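Local coordinates for protein zebrafish RNase5 (PDB 3LJE) that probably cleaves RNA, as a zebrafish ribonuclease of the pancreatic ribonuclease family related to the angiogenins, at residues Ile34-Ala39 with Asn91-Cys96; Arg16-Ala21 with Val117-Gly122; Gln26-Ala31 with Val83-Lys88; Leu87-Gly90 with Cys96-Arg99. All coordinates share one frame; numbering follows the deposited sequence. Where two conformers were deposited one is given.

Contact 1 (Ile34-Ala39 with Asn91-Cys96). With ACT (acetate ion), chain B.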
loop_
_atom_site.group_PDB
_atom_site.type_symbol
_atom_site.label_atom_id
_atom_site.label_comp_id
_atom_site.label_asym_id
_atom_site.label_seq_id
_atom_site.Cartn_x
_atom_site.Cartn_y
_atom_site.Cartn_z
ATOM N N ILE A 34 -4.548 13.291 -3.486
ATOM C CA ILE A 34 -5.972 13.022 -3.806
ATOM C C ILE A 34 -6.501 11.805 -2.980
ATOM O O ILE A 34 -7.657 11.799 -2.603
ATOM C CB ILE A 34 -6.145 12.749 -5.339
ATOM C CG1 ILE A 34 -7.659 12.853 -5.693
ATOM C CG2 ILE A 34 -5.627 11.346 -5.786
ATOM C CD1 ILE A 34 -7.851 12.542 -7.282
ATOM N N LYS A 35 -5.613 10.861 -2.597
ATOM C CA LYS A 35 -6.107 9.657 -1.819
ATOM C C LYS A 35 -6.053 10.029 -0.358
ATOM O O LYS A 35 -6.400 9.223 0.559
ATOM C CB LYS A 35 -5.212 8.413 -2.127
ATOM C CG LYS A 35 -5.285 7.884 -3.662
ATOM C CD LYS A 35 -4.058 6.964 -3.919
ATOM C CE LYS A 35 -3.876 6.640 -5.454
ATOM N NZ LYS A 35 -4.920 5.673 -5.853
ATOM N N LYS A 36 -5.660 11.262 -0.083
ATOM C CA LYS A 36 -5.610 11.695 1.290
ATOM C C LYS A 36 -4.798 10.778 2.236
ATOM O O LYS A 36 -5.223 10.440 3.387
ATOM C CB LYS A 36 -7.044 11.842 1.846
ATOM C CG LYS A 36 -7.870 12.842 1.028
ATOM C CD LYS A 36 -9.158 13.259 1.887
ATOM C CE LYS A 36 -9.719 14.636 1.508
ATOM N NZ LYS A 36 -9.883 14.774 0.048
ATOM N N ILE A 37 -3.594 10.433 1.809
ATOM C CA ILE A 37 -2.820 9.503 2.616
ATOM C C ILE A 37 -1.916 10.312 3.520
ATOM O O ILE A 37 -0.953 10.913 3.026
ATOM C CB ILE A 37 -1.976 8.638 1.725
ATOM C CG1 ILE A 37 -2.977 7.883 0.814
ATOM C CG2 ILE A 37 -1.062 7.609 2.565
ATOM C CD1 ILE A 37 -2.239 7.158 -0.307
ATOM N N THR A 38 -2.239 10.337 4.813
ATOM C CA THR A 38 -1.419 11.112 5.789
ATOM C C THR A 38 -0.819 10.195 6.830
ATOM O O THR A 38 -1.064 9.016 6.804
ATOM C CB THR A 38 -2.303 12.141 6.522
ATOM O OG1 THR A 38 -3.344 11.462 7.189
ATOM C CG2 THR A 38 -2.929 13.085 5.573
ATOM N N ALA A 39 -0.034 10.777 7.737
ATOM C CA ALA A 39 0.542 9.999 8.808
ATOM C C ALA A 39 -0.578 9.870 9.845
ATOM O O ALA A 39 -0.952 10.863 10.464
ATOM C CB ALA A 39 1.761 10.660 9.415
ATOM N N ASN A 91 6.126 19.164 6.135
ATOM C CA ASN A 91 5.808 18.526 7.371
ATOM C C ASN A 91 4.320 18.160 7.431
ATOM O O ASN A 91 3.946 17.096 7.984
ATOM C CB ASN A 91 6.209 19.437 8.533
ATOM C CG ASN A 91 7.698 19.714 8.559
ATOM O OD1 ASN A 91 8.162 20.732 8.032
ATOM N ND2 ASN A 91 8.472 18.786 9.130
ATOM N N ARG A 92 3.473 19.033 6.878
ATOM C CA ARG A 92 2.051 18.721 6.889
ATOM C C ARG A 92 1.437 19.016 5.539
ATOM O O ARG A 92 2.027 19.752 4.770
ATOM C CB ARG A 92 1.297 19.565 7.933
ATOM C CG ARG A 92 1.953 19.590 9.340
ATOM C CD ARG A 92 0.934 20.204 10.315
ATOM N NE ARG A 92 -0.216 19.303 10.371
ATOM C CZ ARG A 92 -0.452 18.393 11.335
ATOM N NH1 ARG A 92 0.386 18.262 12.383
ATOM N NH2 ARG A 92 -1.502 17.547 11.217
ATOM N N ARG A 93 0.250 18.432 5.265
ATOM C CA ARG A 93 -0.473 18.738 3.998
ATOM C C ARG A 93 -0.715 20.272 4.054
ATOM O O ARG A 93 -1.028 20.805 5.132
ATOM C CB ARG A 93 -1.883 18.129 3.982
ATOM C CG ARG A 93 -2.039 16.652 3.726
ATOM C CD ARG A 93 -3.589 16.256 3.668
ATOM N NE ARG A 93 -4.387 16.823 2.555
ATOM C CZ ARG A 93 -4.640 16.167 1.393
ATOM N NH1 ARG A 93 -4.149 14.935 1.155
ATOM N NH2 ARG A 93 -5.481 16.673 0.498
ATOM N N PRO A 94 -0.674 20.965 2.911
ATOM C CA PRO A 94 -0.434 20.391 1.565
ATOM C C PRO A 94 1.008 20.550 1.069
ATOM O O PRO A 94 1.297 20.548 -0.169
ATOM C CB PRO A 94 -1.348 21.256 0.711
ATOM C CG PRO A 94 -0.979 22.717 1.304
ATOM C CD PRO A 94 -1.022 22.410 2.834
ATOM N N ASN A 95 1.939 20.687 1.995
ATOM C CA ASN A 95 3.261 20.955 1.525
ATOM C C ASN A 95 4.060 19.692 1.243
ATOM O O ASN A 95 5.229 19.817 0.927
ATOM C CB ASN A 95 4.032 21.775 2.560
ATOM C CG ASN A 95 3.217 22.946 3.128
ATOM O OD1 ASN A 95 2.560 23.695 2.365
ATOM N ND2 ASN A 95 3.296 23.153 4.465
ATOM N N CYS A 96 3.469 18.507 1.381
ATOM C CA CYS A 96 4.271 17.307 1.153
ATOM C C CYS A 96 4.855 17.165 -0.285
ATOM O O CYS A 96 4.141 17.351 -1.264
ATOM C CB CYS A 96 3.417 16.076 1.470
ATOM S SG CYS A 96 2.353 16.253 2.936
HETATM C C ACT B . -5.182 8.103 6.136
HETATM O O ACT B . -6.361 7.697 6.233
HETATM O OXT ACT B . -4.314 7.613 5.380
HETATM C CH3 ACT B . -4.772 9.283 7.018
HETATM O O HOH W 1 -7.911 16.295 -1.464
HETATM O O HOH W 2 -2.041 14.011 1.961
#

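Contact 2 (Arg16-Ala21 with Val117-Gly122). With SO4 (sulfate ion), chain C; ACT (acetate ion), chain B.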
loop_
_atom_site.group_PDB
_atom_site.type_symbol
_atom_site.label_atom_id
_atom_site.label_comp_id
_atom_site.label_asym_id
_atom_site.label_seq_id
_atom_site.Cartn_x
_atom_site.Cartn_y
_atom_site.Cartn_z
ATOM N N ARG A 16 -7.142 1.757 -0.836
ATOM C CA ARG A 16 -6.901 3.156 -1.069
ATOM C C ARG A 16 -5.463 3.529 -0.935
ATOM O O ARG A 16 -4.912 4.301 -1.750
ATOM C CB ARG A 16 -7.752 4.014 -0.073
ATOM C CG ARG A 16 -7.341 5.528 -0.103
ATOM C CD ARG A 16 -8.299 6.493 0.657
ATOM N NE ARG A 16 -8.385 6.130 2.086
ATOM C CZ ARG A 16 -7.512 6.519 3.019
ATOM N NH1 ARG A 16 -6.454 7.344 2.734
ATOM N NH2 ARG A 16 -7.635 5.989 4.227
ATOM N N GLN A 17 -4.809 3.020 0.080
ATOM C CA GLN A 17 -3.446 3.465 0.242
ATOM C C GLN A 17 -2.378 2.667 -0.515
ATOM O O GLN A 17 -1.284 3.187 -0.693
ATOM C CB GLN A 17 -3.066 3.327 1.725
ATOM C CG GLN A 17 -3.945 4.167 2.656
ATOM C CD GLN A 17 -3.406 4.061 4.077
ATOM O OE1 GLN A 17 -3.156 5.077 4.724
ATOM N NE2 GLN A 17 -3.206 2.867 4.547
ATOM N N HIS A 18 -2.713 1.430 -0.903
ATOM C CA HIS A 18 -1.684 0.561 -1.459
ATOM C C HIS A 18 -1.940 -0.176 -2.751
ATOM O O HIS A 18 -1.035 -0.930 -3.225
ATOM C CB HIS A 18 -1.280 -0.500 -0.377
ATOM C CG HIS A 18 -0.746 0.139 0.875
ATOM N ND1 HIS A 18 0.423 0.862 0.885
ATOM C CD2 HIS A 18 -1.267 0.232 2.132
ATOM C CE1 HIS A 18 0.633 1.371 2.096
ATOM N NE2 HIS A 18 -0.373 1.010 2.876
ATOM N N VAL A 19 -3.077 0.062 -3.379
ATOM C CA VAL A 19 -3.370 -0.683 -4.604
ATOM C C VAL A 19 -3.655 0.308 -5.734
ATOM O O VAL A 19 -4.661 1.095 -5.682
ATOM C CB VAL A 19 -4.625 -1.585 -4.411
ATOM C CG1 VAL A 19 -4.935 -2.404 -5.668
ATOM C CG2 VAL A 19 -4.394 -2.661 -3.232
ATOM N N ASP A 20 -2.775 0.314 -6.732
ATOM C CA ASP A 20 -3.070 1.193 -7.865
ATOM C C ASP A 20 -2.202 0.720 -9.102
ATOM O O ASP A 20 -1.020 1.036 -9.221
ATOM C CB ASP A 20 -2.696 2.665 -7.544
ATOM C CG ASP A 20 -3.140 3.580 -8.672
ATOM O OD1 ASP A 20 -3.234 4.799 -8.429
ATOM O OD2 ASP A 20 -3.436 3.029 -9.779
ATOM N N ALA A 21 -2.826 -0.078 -9.967
ATOM C CA ALA A 21 -2.098 -0.627 -11.142
ATOM C C ALA A 21 -1.546 0.437 -12.048
ATOM O O ALA A 21 -0.612 0.149 -12.802
ATOM C CB ALA A 21 -3.067 -1.539 -12.025
ATOM N N VAL A 117 -5.122 -6.399 4.766
ATOM C CA VAL A 117 -5.455 -5.247 5.628
ATOM C C VAL A 117 -4.261 -4.407 5.950
ATOM O O VAL A 117 -4.386 -3.377 6.658
ATOM C CB VAL A 117 -6.084 -5.833 6.980
ATOM C CG1 VAL A 117 -7.424 -6.443 6.619
ATOM C CG2 VAL A 117 -5.116 -6.918 7.587
ATOM N N HIS A 118 -3.046 -4.808 5.504
ATOM C CA HIS A 118 -1.902 -4.018 5.867
ATOM C C HIS A 118 -0.779 -4.318 4.874
ATOM O O HIS A 118 -0.673 -5.443 4.396
ATOM C CB HIS A 118 -1.480 -4.443 7.328
ATOM C CG HIS A 118 -0.155 -3.931 7.760
ATOM N ND1 HIS A 118 0.045 -2.623 8.169
ATOM C CD2 HIS A 118 1.068 -4.548 7.831
ATOM C CE1 HIS A 118 1.325 -2.446 8.474
ATOM N NE2 HIS A 118 1.966 -3.594 8.280
ATOM N N TYR A 119 0.015 -3.312 4.597
ATOM C CA TYR A 119 1.190 -3.433 3.741
ATOM C C TYR A 119 2.412 -3.225 4.588
ATOM O O TYR A 119 2.543 -2.205 5.285
ATOM C CB TYR A 119 1.184 -2.389 2.612
ATOM C CG TYR A 119 2.451 -2.554 1.727
ATOM C CD1 TYR A 119 2.489 -3.554 0.740
ATOM C CD2 TYR A 119 3.573 -1.760 1.891
ATOM C CE1 TYR A 119 3.617 -3.764 -0.053
ATOM C CE2 TYR A 119 4.703 -1.942 1.053
ATOM C CZ TYR A 119 4.682 -2.967 0.105
ATOM O OH TYR A 119 5.778 -3.165 -0.696
ATOM N N ASP A 120 3.371 -4.129 4.577
ATOM C CA ASP A 120 4.590 -3.917 5.362
ATOM C C ASP A 120 5.624 -3.170 4.519
ATOM O O ASP A 120 6.139 -3.725 3.561
ATOM C CB ASP A 120 5.153 -5.261 5.821
ATOM C CG ASP A 120 6.376 -5.173 6.718
ATOM O OD1 ASP A 120 6.909 -4.056 6.900
ATOM O OD2 ASP A 120 6.810 -6.231 7.249
ATOM N N GLU A 121 5.933 -1.911 4.885
ATOM C CA GLU A 121 6.913 -1.114 4.098
ATOM C C GLU A 121 8.350 -1.605 4.293
ATOM O O GLU A 121 9.224 -1.313 3.472
ATOM C CB GLU A 121 6.882 0.380 4.460
ATOM C CG GLU A 121 5.572 1.087 4.130
ATOM C CD GLU A 121 5.326 1.305 2.638
ATOM O OE1 GLU A 121 6.260 1.099 1.840
ATOM O OE2 GLU A 121 4.179 1.671 2.277
ATOM N N GLY A 122 8.623 -2.335 5.361
ATOM C CA GLY A 122 9.985 -2.847 5.538
ATOM C C GLY A 122 10.650 -2.086 6.692
ATOM O O GLY A 122 10.143 -0.953 7.041
HETATM S S SO4 C . -0.119 0.529 6.331
HETATM O O1 SO4 C . 1.470 0.392 6.291
HETATM O O2 SO4 C . -0.894 -0.688 5.739
HETATM O O3 SO4 C . -0.549 0.743 7.776
HETATM O O4 SO4 C . -0.402 1.868 5.535
HETATM C C ACT B . -5.182 8.103 6.136
HETATM O O ACT B . -6.361 7.697 6.233
HETATM O OXT ACT B . -4.314 7.613 5.380
HETATM C CH3 ACT B . -4.772 9.283 7.018
#

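Contact 3 (Gln26-Ala31 with Val83-Lys88)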
loop_
_atom_site.group_PDB
_atom_site.type_symbol
_atom_site.label_atom_id
_atom_site.label_comp_id
_atom_site.label_asym_id
_atom_site.label_seq_id
_atom_site.Cartn_x
_atom_site.Cartn_y
_atom_site.Cartn_z
ATOM N N GLN A 26 6.186 9.524 -11.258
ATOM C CA GLN A 26 5.910 10.983 -11.326
ATOM C C GLN A 26 4.626 11.370 -10.658
ATOM O O GLN A 26 4.444 12.548 -10.375
ATOM C CB GLN A 26 5.751 11.493 -12.749
ATOM C CG GLN A 26 5.312 10.435 -13.664
ATOM C CD GLN A 26 6.532 9.639 -14.039
ATOM O OE1 GLN A 26 7.608 10.259 -14.143
ATOM N NE2 GLN A 26 6.415 8.328 -14.245
ATOM N N LYS A 27 3.752 10.411 -10.357
ATOM C CA LYS A 27 2.467 10.740 -9.745
ATOM C C LYS A 27 2.421 10.711 -8.219
ATOM O O LYS A 27 1.322 10.859 -7.620
ATOM C CB LYS A 27 1.394 9.710 -10.285
ATOM C CG LYS A 27 1.186 9.724 -11.861
ATOM C CD LYS A 27 0.110 8.535 -12.177
ATOM C CE LYS A 27 0.241 8.100 -13.509
ATOM N NZ LYS A 27 -0.764 7.193 -13.911
ATOM N N CYS A 28 3.570 10.413 -7.555
ATOM C CA CYS A 28 3.520 10.366 -6.100
ATOM C C CYS A 28 2.805 11.553 -5.425
ATOM O O CYS A 28 1.967 11.330 -4.582
ATOM C CB CYS A 28 4.947 10.268 -5.449
ATOM S SG CYS A 28 5.648 8.576 -5.669
ATOM N N ASP A 29 3.185 12.793 -5.742
ATOM C CA ASP A 29 2.575 13.900 -5.027
ATOM C C ASP A 29 1.041 13.928 -5.186
ATOM O O ASP A 29 0.333 14.038 -4.172
ATOM C CB ASP A 29 3.095 15.249 -5.502
ATOM C CG ASP A 29 4.598 15.536 -5.024
ATOM O OD1 ASP A 29 5.189 14.673 -4.270
ATOM O OD2 ASP A 29 5.140 16.599 -5.437
ATOM N N ARG A 30 0.566 13.815 -6.434
ATOM C CA ARG A 30 -0.908 13.913 -6.618
ATOM C C ARG A 30 -1.632 12.689 -6.033
ATOM O O ARG A 30 -2.733 12.831 -5.494
ATOM C CB ARG A 30 -1.285 14.140 -8.122
ATOM C CG ARG A 30 -1.478 12.879 -9.055
ATOM C CD ARG A 30 -1.900 13.174 -10.491
ATOM N NE ARG A 30 -0.765 13.615 -11.261
ATOM C CZ ARG A 30 -0.435 13.397 -12.526
ATOM N NH1 ARG A 30 -1.136 12.662 -13.403
ATOM N NH2 ARG A 30 0.666 13.974 -12.902
ATOM N N ALA A 31 -1.034 11.483 -6.110
ATOM C CA ALA A 31 -1.647 10.290 -5.545
ATOM C C ALA A 31 -1.740 10.458 -4.022
ATOM O O ALA A 31 -2.780 10.185 -3.437
ATOM C CB ALA A 31 -0.860 9.037 -5.909
ATOM N N VAL A 83 5.519 0.943 -6.802
ATOM C CA VAL A 83 6.092 2.284 -6.835
ATOM C C VAL A 83 6.080 2.766 -5.401
ATOM O O VAL A 83 4.989 2.808 -4.763
ATOM C CB VAL A 83 5.251 3.277 -7.699
ATOM C CG1 VAL A 83 5.651 4.789 -7.259
ATOM C CG2 VAL A 83 5.472 2.944 -9.163
ATOM N N THR A 84 7.254 3.062 -4.857
ATOM C CA THR A 84 7.363 3.601 -3.501
ATOM C C THR A 84 7.543 5.108 -3.474
ATOM O O THR A 84 8.468 5.654 -4.166
ATOM C CB THR A 84 8.539 2.946 -2.744
ATOM O OG1 THR A 84 8.264 1.532 -2.668
ATOM C CG2 THR A 84 8.638 3.513 -1.341
ATOM N N CYS A 85 6.674 5.820 -2.703
ATOM C CA CYS A 85 6.744 7.292 -2.650
ATOM C C CYS A 85 7.407 7.656 -1.323
ATOM O O CYS A 85 6.902 7.225 -0.333
ATOM C CB CYS A 85 5.305 7.907 -2.670
ATOM S SG CYS A 85 4.534 7.535 -4.286
ATOM N N LYS A 86 8.532 8.382 -1.328
ATOM C CA LYS A 86 9.217 8.750 -0.076
ATOM C C LYS A 86 9.251 10.254 0.048
ATOM O O LYS A 86 9.616 10.946 -0.869
ATOM C CB LYS A 86 10.677 8.264 -0.034
ATOM C CG LYS A 86 10.777 6.819 -0.355
ATOM C CD LYS A 86 12.261 6.296 -0.446
ATOM C CE LYS A 86 12.245 5.148 -1.542
ATOM N NZ LYS A 86 12.455 3.802 -0.859
ATOM N N LEU A 87 8.918 10.712 1.212
ATOM C CA LEU A 87 8.829 12.113 1.499
ATOM C C LEU A 87 10.203 12.746 1.412
ATOM O O LEU A 87 11.154 12.258 2.062
ATOM C CB LEU A 87 8.292 12.253 2.864
ATOM C CG LEU A 87 8.047 13.698 3.255
ATOM C CD1 LEU A 87 6.857 14.273 2.416
ATOM C CD2 LEU A 87 7.666 13.719 4.783
ATOM N N LYS A 88 10.316 13.783 0.593
ATOM C CA LYS A 88 11.587 14.461 0.387
ATOM C C LYS A 88 11.465 15.676 1.283
ATOM O O LYS A 88 12.363 15.929 1.995
ATOM C CB LYS A 88 11.774 14.863 -1.070
ATOM C CG LYS A 88 13.241 15.016 -1.529
ATOM C CD LYS A 88 14.216 13.716 -1.359
ATOM C CE LYS A 88 15.400 13.799 -2.377
ATOM N NZ LYS A 88 16.133 12.520 -2.617
#

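Contact 4 (Leu87-Gly90 with Cys96-Arg99)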
loop_
_atom_site.group_PDB
_atom_site.type_symbol
_atom_site.label_atom_id
_atom_site.label_comp_id
_atom_site.label_asym_id
_atom_site.label_seq_id
_atom_site.Cartn_x
_atom_site.Cartn_y
_atom_site.Cartn_z
ATOM N N LEU A 87 8.918 10.712 1.212
ATOM C CA LEU A 87 8.829 12.113 1.499
ATOM C C LEU A 87 10.203 12.746 1.412
ATOM O O LEU A 87 11.154 12.258 2.062
ATOM C CB LEU A 87 8.292 12.253 2.864
ATOM C CG LEU A 87 8.047 13.698 3.255
ATOM C CD1 LEU A 87 6.857 14.273 2.416
ATOM C CD2 LEU A 87 7.666 13.719 4.783
ATOM N N LYS A 88 10.316 13.783 0.593
ATOM C CA LYS A 88 11.587 14.461 0.387
ATOM C C LYS A 88 11.465 15.676 1.283
ATOM O O LYS A 88 12.363 15.929 1.995
ATOM C CB LYS A 88 11.774 14.863 -1.070
ATOM C CG LYS A 88 13.241 15.016 -1.529
ATOM C CD LYS A 88 14.216 13.716 -1.359
ATOM C CE LYS A 88 15.400 13.799 -2.377
ATOM N NZ LYS A 88 16.133 12.520 -2.617
ATOM N N SER A 89 10.349 16.421 1.277
ATOM C CA SER A 89 10.216 17.579 2.197
ATOM C C SER A 89 8.766 17.945 2.574
ATOM O O SER A 89 7.827 17.443 1.965
ATOM C CB SER A 89 10.928 18.802 1.608
ATOM O OG SER A 89 10.368 19.209 0.382
ATOM N N GLY A 90 8.602 18.833 3.555
ATOM C CA GLY A 90 7.283 19.295 3.980
ATOM C C GLY A 90 6.955 18.572 5.286
ATOM O O GLY A 90 7.442 17.443 5.507
ATOM N N CYS A 96 3.469 18.507 1.381
ATOM C CA CYS A 96 4.271 17.307 1.153
ATOM C C CYS A 96 4.855 17.165 -0.285
ATOM O O CYS A 96 4.141 17.351 -1.264
ATOM C CB CYS A 96 3.417 16.076 1.470
ATOM S SG CYS A 96 2.353 16.253 2.936
ATOM N N GLN A 97 6.156 16.849 -0.418
ATOM C CA GLN A 97 6.744 16.553 -1.707
ATOM C C GLN A 97 7.438 15.196 -1.618
ATOM O O GLN A 97 8.238 14.976 -0.673
ATOM C CB GLN A 97 7.778 17.582 -2.096
ATOM C CG GLN A 97 7.096 18.921 -2.349
ATOM C CD GLN A 97 8.082 19.973 -2.838
ATOM O OE1 GLN A 97 8.332 20.985 -2.146
ATOM N NE2 GLN A 97 8.660 19.734 -4.013
ATOM N N TYR A 98 7.196 14.355 -2.622
ATOM C CA TYR A 98 7.754 12.976 -2.654
ATOM C C TYR A 98 8.681 12.687 -3.826
ATOM O O TYR A 98 8.602 13.353 -4.867
ATOM C CB TYR A 98 6.563 11.978 -2.733
ATOM C CG TYR A 98 5.709 11.984 -1.531
ATOM C CD1 TYR A 98 6.003 11.107 -0.446
ATOM C CD2 TYR A 98 4.665 12.901 -1.382
ATOM C CE1 TYR A 98 5.298 11.155 0.710
ATOM C CE2 TYR A 98 3.962 12.960 -0.186
ATOM C CZ TYR A 98 4.290 12.078 0.839
ATOM O OH TYR A 98 3.592 12.058 2.000
ATOM N N ARG A 99 9.507 11.637 -3.698
ATOM C CA ARG A 99 10.309 11.192 -4.818
ATOM C C ARG A 99 9.795 9.790 -4.991
ATOM O O ARG A 99 9.564 9.098 -4.001
ATOM C CB ARG A 99 11.782 11.181 -4.407
ATOM C CG ARG A 99 12.766 10.457 -5.342
ATOM C CD ARG A 99 12.974 11.117 -6.771
ATOM N NE ARG A 99 13.557 12.496 -6.821
ATOM C CZ ARG A 99 14.372 13.065 -5.900
ATOM N NH1 ARG A 99 14.738 12.404 -4.798
ATOM N NH2 ARG A 99 14.829 14.319 -6.088
#

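Contact 1 (Ile34-Ala39 with Asn91-Cys96)
Arg93 reaches across to Lys36 and Thr38, and nearly everything that joins Ile34-Ala39 to Asn91-Cys96 passes through this one side chain. The apolar part lies along its methylenes. Thr38 turns its methyl to them, CG2 standing 3.8 Å from Arg93 CD, and the two side chains cross at about a right angle. A bend in the arginine chain at CG-CD (chi3 65°) then carries the guanidinium toward the backbone of Lys36, where NH1 comes within 3.6 Å of Lys36 CA.

The polar part depends on a neighbour and on solvent. Arg93 NH1 is hydrogen-bonded to Ser33 O, in the last turn of helix 28-34. A water accepts a bond of 2.9 Å from Lys36 NZ and a weaker one from Arg93 NH2; NZ and NH2 themselves lie 4.8 Å apart, so the water probably eases the approach of two like charges. Thr38 OG1 is bonded to Gly42 O.

Such a contact illustrates how a helix end is closed. Lys36, with positive phi, completes a Schellman motif after helix 28-34, and the arginine from the loop between strands 80-89 and 97-112 binds a carbonyl beside it.

Contact 2 (Arg16-Ala21 with Val117-Gly122)
The His18 ring is sandwiched: Tyr119 CB sits over the centre of one face, 3.5 Å from the centroid and 6° off the normal, while Gln17 CB covers the opposite face nearer the rim. At the ring edge, in its plane, lies sulfate O4, which takes a 2.8 Å bond from His18 NE2. This sulfate pocket, with His18, His118 and Lys46 around the anion, is consistent with the phosphate-binding active site of pancreatic ribonucleases, built where helix 8-18 meets strand 115-119.

Tyr119 CG stands anti to its own backbone nitrogen (chi1 -180°), which swings the phenol away and leaves CB as the group that presses on the histidine. The two ring planes are near parallel, but the offset leaves little overlap, with centroids 5.3 Å from each other. Glu121 approaches obliquely, its OE2 3.6 Å from His18 CE1, and its OE1 is bonded to Thr50 OG1. The other ring nitrogen, His18 ND1, is hydrogen-bonded to Thr50 O, a second-shell bond that fixes the ring's rotation and aims NE2 at the anion. With an alanine here, sulfate O4 would probably lose the donor that His18 NE2 supplies, Thr50 O its partner and Tyr119 CB the face it packs on.

Farther out, Arg16 NH2 holds acetate O at 2.9 Å. The strand meets the sulfate through its backbone: Tyr119 N donates to O2 over 3.0 Å, almost straight at 172°.

Contact 3 (Gln26-Ala31 with Val83-Lys88)
Cys28 and Cys85 point their side chains at each other and close a disulfide, SG to SG 2.1 Å, that staples the start of helix 28-34 to strand 80-89. In the pancreatic ribonuclease fold a disulfide between the second helix and the central sheet is a hallmark, and this bond fits that place.

Both sulfurs lie anti to their own carbonyl carbons, chi1 being -74° in Cys28 and -66° in Cys85, and each leans back beside its own backbone nitrogen. The torsion about the S-S bond, -79°, gives the bridge a left-handed twist. It holds the backbones close: the CA atoms of Cys28 and Cys85 are 5.6 Å apart, and Cys28 CB stands 3.7 Å from Cys85 CB.

Strand alternation decides what else faces the helix. Val83 and Cys85 look toward it, whereas Thr84 and Lys86 between and beyond them look away, and Thr84 OG1 is bonded to Thr50 OG1 of strand 48-52. The disulfide is buried under several side chains: Tyr98 rests on both of its cysteines, while Met23 and Phe51 lie against Cys85. On the helix side, Ala31 N closes the first turn onto Lys27 O.

Val83 adds the apolar touch next to the bridge. Its CG1 branch, anti to the backbone nitrogen, leans in until it lies 4.1 Å from Cys28 SG.

Contact 4 (Leu87-Gly90 with Cys96-Arg99)
Lys88 N and Ser89 N both donate to Gln97 O, and this shared acceptor defines a classic beta bulge in the hairpin of strands 80-89 and 97-112. The Lys88 N bond is the shorter, 2.7 Å and nearly straight at 169°, with its donor in the carbonyl plane; Ser89 N lies 3.2 Å from the same oxygen and is tilted out of that plane. In return Gln97 N gives a 3.0 Å bond to Ser89 O, completing a hydrogen-bonded antiparallel pair. The extra residue shifts the register, so that Leu87 faces Tyr98 in a non-hydrogen-bonded pair while Ser89 faces Gln97, the latter two side chains sharing the other side of the sheet. Just past the bulge, at the backbone angles of Gly90, a CB would press on the preceding carbonyl oxygen, and it would also crowd Cys96 CA.

The packing is on the Leu87-Tyr98 side. Leu87 lays CD1 over one face of the tyrosine ring, 4.0 Å from the centroid and 22° off the normal, a CH-pi contact displaced toward the phenol end. A bond from Tyr98 OH to Lys46 O holds the far end of the ring; separately, Tyr98 N bonds to Asp29 OD1 and fixes the backbone. Replacing Tyr98 with an alanine is likely to deprive Lys46 O of its hydroxyl partner and open a gap beneath Leu87 and beside Cys85. Cys96, disulfide-bonded to Cys45, continues this surface: Leu87 CD1 stands 4.0 Å from Cys96 CB.

Followed from the N terminus, the chain first supplies helix 8-18 to contact 2, which is completed only by strand 115-119 and so encloses the other three. Contact 3 begins next, at the start of helix 28-34, and closes on strand 80-89. Contact 1 starts at the end of that helix and closes on the loop just beyond strand 80-89, so contacts 1 and 3 cross. Contact 4 closes the short hairpin: it begins where contact 3 ends, sharing Leu87 and Lys88, and finishes on the segment of contact 1, sharing Cys96. Bonds from Lys35 to Arg16 and Asp20 tie contact 1 to contact 2, while Asp29 to Tyr98 ties contact 3 to contact 4.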